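Local coordinates for protein Ara h 8 allergen isoform (Arachis hypogaea, PDB 6V8M) that binds 8-anilino-1-naphthalene sulfonate and, as a peanut PR-10 allergen of the Bet v 1 family, may bind abscisic acid and act in hormone signalling, at residues 26-31 and 41-46; 119-122 and 126-129. All coordinates share one frame; numbering follows the deposited sequence.

In the fold
Both contacts belong to the Bet v 1 fold, in which a seven-stranded antiparallel sheet curves round the long helix 129-152. Contact 1 closes along the chain before contact 2 opens, and they lie on opposite sides of its centre; their centres are 27 Å apart and their nearest atoms about 18 Å. Contact 1 sets helix 27-34 against the outermost strand 38-45, whereas contact 2 folds the loop before helix 129-152 back on strand 110-121, neighbour of the other outermost strand, 3-12. Helix 129-152 links them: H132 and V135 meet contact 2, I142 and I146 meet T31. The two contacts thus tie opposite ends of one sheet to the helices, around the ligand-holding body of the fold.

Contact 1. Residues 26-31 and 41-46. With 2AN (8-anilino-1-naphthalene sulfonate), chain G; 2AN (8-anilino-1-naphthalene sulfonate), chain H.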
loop_
_atom_site.group_PDB
_atom_site.type_symbol
_atom_site.label_atom_id
_atom_site.label_comp_id
_atom_site.label_asym_id
_atom_site.label_seq_id
_atom_site.Cartn_x
_atom_site.Cartn_y
_atom_site.Cartn_z
ATOM N N ASP A 26 7.754 9.739 -0.809
ATOM C CA ASP A 26 6.875 10.875 -0.417
ATOM C C ASP A 26 5.440 10.403 -0.134
ATOM O O ASP A 26 4.553 11.261 0.112
ATOM C CB ASP A 26 6.850 11.946 -1.512
ATOM C CG ASP A 26 8.207 12.603 -1.758
ATOM O OD1 ASP A 26 9.074 12.515 -0.860
ATOM O OD2 ASP A 26 8.391 13.208 -2.843
ATOM N N GLY A 27 5.195 9.094 -0.122
ATOM C CA GLY A 27 3.843 8.535 0.012
ATOM C C GLY A 27 3.188 8.934 1.323
ATOM O O GLY A 27 1.999 9.191 1.294
ATOM N N ASP A 28 3.940 9.032 2.419
ATOM C CA ASP A 28 3.336 9.375 3.736
ATOM C C ASP A 28 2.772 10.794 3.708
ATOM O O ASP A 28 1.704 11.006 4.290
ATOM C CB ASP A 28 4.334 9.209 4.882
ATOM C CG ASP A 28 4.710 7.763 5.126
ATOM O OD1 ASP A 28 4.029 6.877 4.577
ATOM O OD2 ASP A 28 5.713 7.533 5.821
ATOM N N GLU A 29 3.457 11.729 3.056
ATOM C CA GLU A 29 2.986 13.134 2.968
ATOM C C GLU A 29 1.925 13.297 1.871
ATOM O O GLU A 29 0.962 14.037 2.103
ATOM C CB GLU A 29 4.190 14.054 2.773
ATOM C CG GLU A 29 5.218 13.866 3.879
ATOM C CD GLU A 29 5.939 15.114 4.363
ATOM O OE1 GLU A 29 6.419 15.113 5.531
ATOM O OE2 GLU A 29 6.020 16.092 3.580
ATOM N N LEU A 30 2.076 12.625 0.729
ATOM C CA LEU A 30 1.136 12.814 -0.415
ATOM C C LEU A 30 -0.202 12.130 -0.153
ATOM O O LEU A 30 -1.235 12.673 -0.549
ATOM C CB LEU A 30 1.760 12.247 -1.689
ATOM C CG LEU A 30 2.741 13.161 -2.397
ATOM C CD1 LEU A 30 3.241 12.490 -3.666
ATOM C CD2 LEU A 30 2.101 14.501 -2.729
ATOM N N THR A 31 -0.216 10.952 0.450
ATOM C CA THR A 31 -1.460 10.144 0.479
ATOM C C THR A 31 -2.592 10.937 1.119
ATOM O O THR A 31 -3.659 11.011 0.532
ATOM C CB THR A 31 -1.241 8.755 1.085
ATOM O OG1 THR A 31 -0.297 8.096 0.219
ATOM C CG2 THR A 31 -2.530 7.985 1.211
ATOM N N ILE A 41 -1.079 9.901 8.243
ATOM C CA ILE A 41 -0.097 8.792 8.303
ATOM C C ILE A 41 0.986 9.250 9.267
ATOM O O ILE A 41 1.644 10.260 9.016
ATOM C CB ILE A 41 0.420 8.392 6.921
ATOM C CG1 ILE A 41 -0.736 7.951 6.012
ATOM C CG2 ILE A 41 1.514 7.345 7.083
ATOM C CD1 ILE A 41 -0.340 7.505 4.607
ATOM N N GLU A 42 1.055 8.594 10.413
ATOM C CA GLU A 42 1.953 8.975 11.522
ATOM C C GLU A 42 2.969 7.867 11.715
ATOM O O GLU A 42 2.558 6.698 11.713
ATOM C CB GLU A 42 1.152 9.125 12.805
ATOM C CG GLU A 42 0.096 10.210 12.749
ATOM C CD GLU A 42 -0.747 10.313 14.012
ATOM O OE1 GLU A 42 -1.664 9.449 14.217
ATOM O OE2 GLU A 42 -0.457 11.232 14.816
ATOM N N ILE A 43 4.244 8.218 11.850
ATOM C CA ILE A 43 5.316 7.226 12.148
ATOM C C ILE A 43 5.270 6.953 13.653
ATOM O O ILE A 43 5.538 7.879 14.409
ATOM C CB ILE A 43 6.704 7.742 11.713
ATOM C CG1 ILE A 43 6.725 8.212 10.256
ATOM C CG2 ILE A 43 7.778 6.702 11.992
ATOM C CD1 ILE A 43 6.255 7.165 9.262
ATOM N N VAL A 44 4.947 5.722 14.048
ATOM C CA VAL A 44 4.879 5.263 15.467
ATOM C C VAL A 44 6.297 4.922 15.941
ATOM O O VAL A 44 6.683 5.304 17.075
ATOM C CB VAL A 44 3.970 4.027 15.606
ATOM C CG1 VAL A 44 3.959 3.549 17.059
ATOM C CG2 VAL A 44 2.555 4.314 15.133
ATOM N N GLU A 45 7.061 4.235 15.103
ATOM C CA GLU A 45 8.460 3.852 15.392
ATOM C C GLU A 45 9.286 3.931 14.110
ATOM O O GLU A 45 8.764 3.555 13.037
ATOM C CB GLU A 45 8.559 2.429 15.940
ATOM C CG GLU A 45 7.775 2.200 17.224
ATOM C CD GLU A 45 8.157 3.039 18.443
ATOM O OE1 GLU A 45 9.342 3.494 18.539
ATOM O OE2 GLU A 45 7.260 3.243 19.323
ATOM N N GLY A 46 10.517 4.404 14.233
ATOM C CA GLY A 46 11.530 4.313 13.169
ATOM C C GLY A 46 11.640 5.585 12.350
ATOM O O GLY A 46 11.022 6.600 12.726
HETATM C C1 2AN G . -0.655 5.114 18.485
HETATM C C2 2AN G . 0.220 4.179 18.029
HETATM C C3 2AN G . -0.166 2.841 17.850
HETATM C C4 2AN G . -1.425 2.445 18.166
HETATM C C5 2AN G . -2.373 3.373 18.660
HETATM C C6 2AN G . -3.686 2.964 18.987
HETATM C C7 2AN G . -4.596 3.842 19.463
HETATM C C8 2AN G . -4.262 5.197 19.625
HETATM N N 2AN G . -0.264 6.455 18.679
HETATM S S 2AN G . -2.700 7.365 19.540
HETATM C C9 2AN G . -3.001 5.641 19.332
HETATM C C10 2AN G . -2.000 4.739 18.829
HETATM C C11 2AN G . 0.716 7.212 18.014
HETATM C C12 2AN G . 2.006 7.275 18.523
HETATM C C13 2AN G . 2.969 8.039 17.883
HETATM C C14 2AN G . 2.653 8.756 16.751
HETATM C C15 2AN G . 1.371 8.710 16.253
HETATM C C16 2AN G . 0.398 7.950 16.880
HETATM O O1 2AN G . -4.087 8.010 19.882
HETATM O O2 2AN G . -2.316 7.907 18.274
HETATM O O3 2AN G . -1.834 7.551 20.664
HETATM C C1 2AN H . -0.401 3.281 21.862
HETATM C C2 2AN H . -1.070 2.186 21.409
HETATM C C3 2AN H . -0.442 1.230 20.596
HETATM C C4 2AN H . 0.853 1.394 20.226
HETATM C C5 2AN H . 1.596 2.519 20.659
HETATM C C6 2AN H . 2.946 2.685 20.272
HETATM C C7 2AN H . 3.665 3.759 20.674
HETATM C C8 2AN H . 3.084 4.731 21.504
HETATM N N 2AN H . -1.045 4.255 22.666
HETATM S S 2AN H . 1.158 5.885 22.962
HETATM C C9 2AN H . 1.778 4.617 21.904
HETATM C C10 2AN H . 0.976 3.494 21.495
HETATM C C11 2AN H . -2.260 4.209 23.376
HETATM C C12 2AN H . -2.435 3.362 24.463
HETATM C C13 2AN H . -3.633 3.365 25.163
HETATM C C14 2AN H . -4.656 4.211 24.796
HETATM C C15 2AN H . -4.485 5.061 23.727
HETATM C C16 2AN H . -3.292 5.071 23.020
HETATM O O1 2AN H . -0.039 6.541 22.194
HETATM O O2 2AN H . 0.646 5.268 24.149
HETATM O O3 2AN H . 2.164 6.891 23.105
#
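The short second helix of the Bet v 1 fold meets edge strand 38-45 through D28 and T31 on one side and I41 and I43 on the other, next to a bound pair of 8-anilino-1-naphthalene sulfonates. Helix 27-31 and strand 41-43 run nearly antiparallel, at 153°, with their axes 8.6 Å apart. I41 spans D28 and T31, one helical turn apart, a methyl to each. Its CG2 lies 3.6 Å from D28 OD1, and its extended CG1 branch carries CD1 to 3.8 Å from T31 CB. The other carboxylate oxygen, D28 OD2, meets I43 CD1 at 3.5 Å, so the acid rests across two isoleucine methyls while OD1 makes a salt bridge to K54 of the adjacent strand. T31 has OG1 beside its own backbone N (chi1 -62°), from where it bonds G27 O at 2.8 Å; T31 N reaches the same oxygen from the opposite face of the carbonyl plane. E42 and V44 turn to the ligands instead. E42 OE2 is 3.4 Å from C15 of the chain G ligand, and the two V44 methyls divide the pair, CG2 meeting chain G and CG1 approaching C6 of chain H at 3.5 Å. V44 and E45 both face V53 as a classic beta bulge, just before the glycine-rich loop familiar from Bet v 1 proteins.

Contact 2. Residues 119-122 and 126-129; sequences FHTK and PLPD
L127 sets both of its methyls against F119, and one of them, CD1, also against T121, where the chain leaves strand 110-121 and doubles back toward the long C-terminal helix of the Bet v 1 fold. CD2 sits over one face of the F119 ring, 3.8 Å from its centroid and 16° off the ring normal, which meets the geometry of a CH-pi contact; it is displaced toward the rim, and its nearest ring atom is F119 CG at 3.7 Å. CD1 bridges the two strand residues, 3.8 Å from F119 CD2 and 3.9 Å from T121 CG2. The CB of L127 points at the strand, and with CG anti to the backbone N (chi1 171°) the two methyls end at the ring and the threonine. Further out, F119 and L127 both touch H4 of strand 3-12, F119 also meets V98 of strand 95-107, and V135 and H132 of helix 129-152 pack on F119 and L127 respectively. The contact joins these strands to the start of that helix, with P128 at the helix N-cap position. T121 serves two environments: its methyl CG2 faces the leucine, while OG1, set between its backbone N and carbonyl carbon (chi1 58°), is hydrogen-bonded to both G2 N and H4 NE2.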
loop_
_atom_site.group_PDB
_atom_site.type_symbol
_atom_site.label_atom_id
_atom_site.label_comp_id
_atom_site.label_asym_id
_atom_site.label_seq_id
_atom_site.Cartn_x
_atom_site.Cartn_y
_atom_site.Cartn_z
ATOM N N PHE A 119 -2.734 -12.452 1.886
ATOM C CA PHE A 119 -3.754 -12.313 2.953
ATOM C C PHE A 119 -3.603 -13.494 3.914
ATOM O O PHE A 119 -3.469 -14.636 3.488
ATOM C CB PHE A 119 -5.173 -12.315 2.386
ATOM C CG PHE A 119 -5.527 -11.176 1.463
ATOM C CD1 PHE A 119 -5.074 -11.152 0.143
ATOM C CD2 PHE A 119 -6.374 -10.168 1.886
ATOM C CE1 PHE A 119 -5.435 -10.130 -0.719
ATOM C CE2 PHE A 119 -6.754 -9.165 1.008
ATOM C CZ PHE A 119 -6.266 -9.132 -0.278
ATOM N N HIS A 120 -3.573 -13.192 5.204
ATOM C CA HIS A 120 -3.590 -14.174 6.307
ATOM C C HIS A 120 -4.920 -14.009 7.039
ATOM O O HIS A 120 -5.160 -12.926 7.594
ATOM C CB HIS A 120 -2.412 -13.930 7.247
ATOM C CG HIS A 120 -1.073 -14.116 6.617
ATOM N ND1 HIS A 120 -0.314 -15.221 6.859
ATOM C CD2 HIS A 120 -0.371 -13.356 5.743
ATOM C CE1 HIS A 120 0.818 -15.134 6.178
ATOM N NE2 HIS A 120 0.799 -14.024 5.465
ATOM N N THR A 121 -5.776 -15.023 6.957
ATOM C CA THR A 121 -7.108 -15.000 7.587
ATOM C C THR A 121 -7.084 -15.817 8.872
ATOM O O THR A 121 -6.334 -16.825 8.957
ATOM C CB THR A 121 -8.152 -15.563 6.619
ATOM O OG1 THR A 121 -7.693 -16.874 6.319
ATOM C CG2 THR A 121 -8.325 -14.689 5.398
ATOM N N LYS A 122 -7.991 -15.477 9.777
ATOM C CA LYS A 122 -8.275 -16.286 10.983
ATOM C C LYS A 122 -9.122 -17.481 10.538
ATOM O O LYS A 122 -9.899 -17.368 9.553
ATOM C CB LYS A 122 -8.992 -15.433 12.036
ATOM C CG LYS A 122 -8.260 -14.163 12.442
ATOM C CD LYS A 122 -9.054 -13.277 13.359
ATOM C CE LYS A 122 -8.278 -12.053 13.808
ATOM N NZ LYS A 122 -9.180 -10.904 14.040
ATOM N N PRO A 126 -12.329 -19.820 2.967
ATOM C CA PRO A 126 -11.752 -19.059 1.867
ATOM C C PRO A 126 -11.799 -17.567 2.233
ATOM O O PRO A 126 -12.641 -17.167 2.992
ATOM C CB PRO A 126 -12.615 -19.430 0.649
ATOM C CG PRO A 126 -13.261 -20.747 1.045
ATOM C CD PRO A 126 -13.477 -20.650 2.540
ATOM N N LEU A 127 -10.868 -16.792 1.707
ATOM C CA LEU A 127 -10.888 -15.318 1.839
ATOM C C LEU A 127 -12.171 -14.820 1.179
ATOM O O LEU A 127 -12.444 -15.146 0.032
ATOM C CB LEU A 127 -9.630 -14.779 1.150
ATOM C CG LEU A 127 -9.538 -13.276 0.978
ATOM C CD1 LEU A 127 -9.307 -12.600 2.304
ATOM C CD2 LEU A 127 -8.430 -12.944 -0.005
ATOM N N PRO A 128 -13.043 -14.055 1.868
ATOM C CA PRO A 128 -14.269 -13.554 1.243
ATOM C C PRO A 128 -13.963 -12.615 0.068
ATOM O O PRO A 128 -13.051 -11.806 0.181
ATOM C CB PRO A 128 -14.994 -12.814 2.363
ATOM C CG PRO A 128 -14.354 -13.326 3.629
ATOM C CD PRO A 128 -12.916 -13.618 3.264
ATOM N N ASP A 129 -14.722 -12.747 -1.027
ATOM C CA ASP A 129 -14.491 -11.943 -2.254
ATOM C C ASP A 129 -14.551 -10.454 -1.894
ATOM O O ASP A 129 -13.788 -9.688 -2.481
ATOM C CB ASP A 129 -15.483 -12.318 -3.358
ATOM C CG ASP A 129 -15.317 -13.725 -3.923
ATOM O OD1 ASP A 129 -14.291 -14.394 -3.633
ATOM O OD2 ASP A 129 -16.235 -14.163 -4.630
#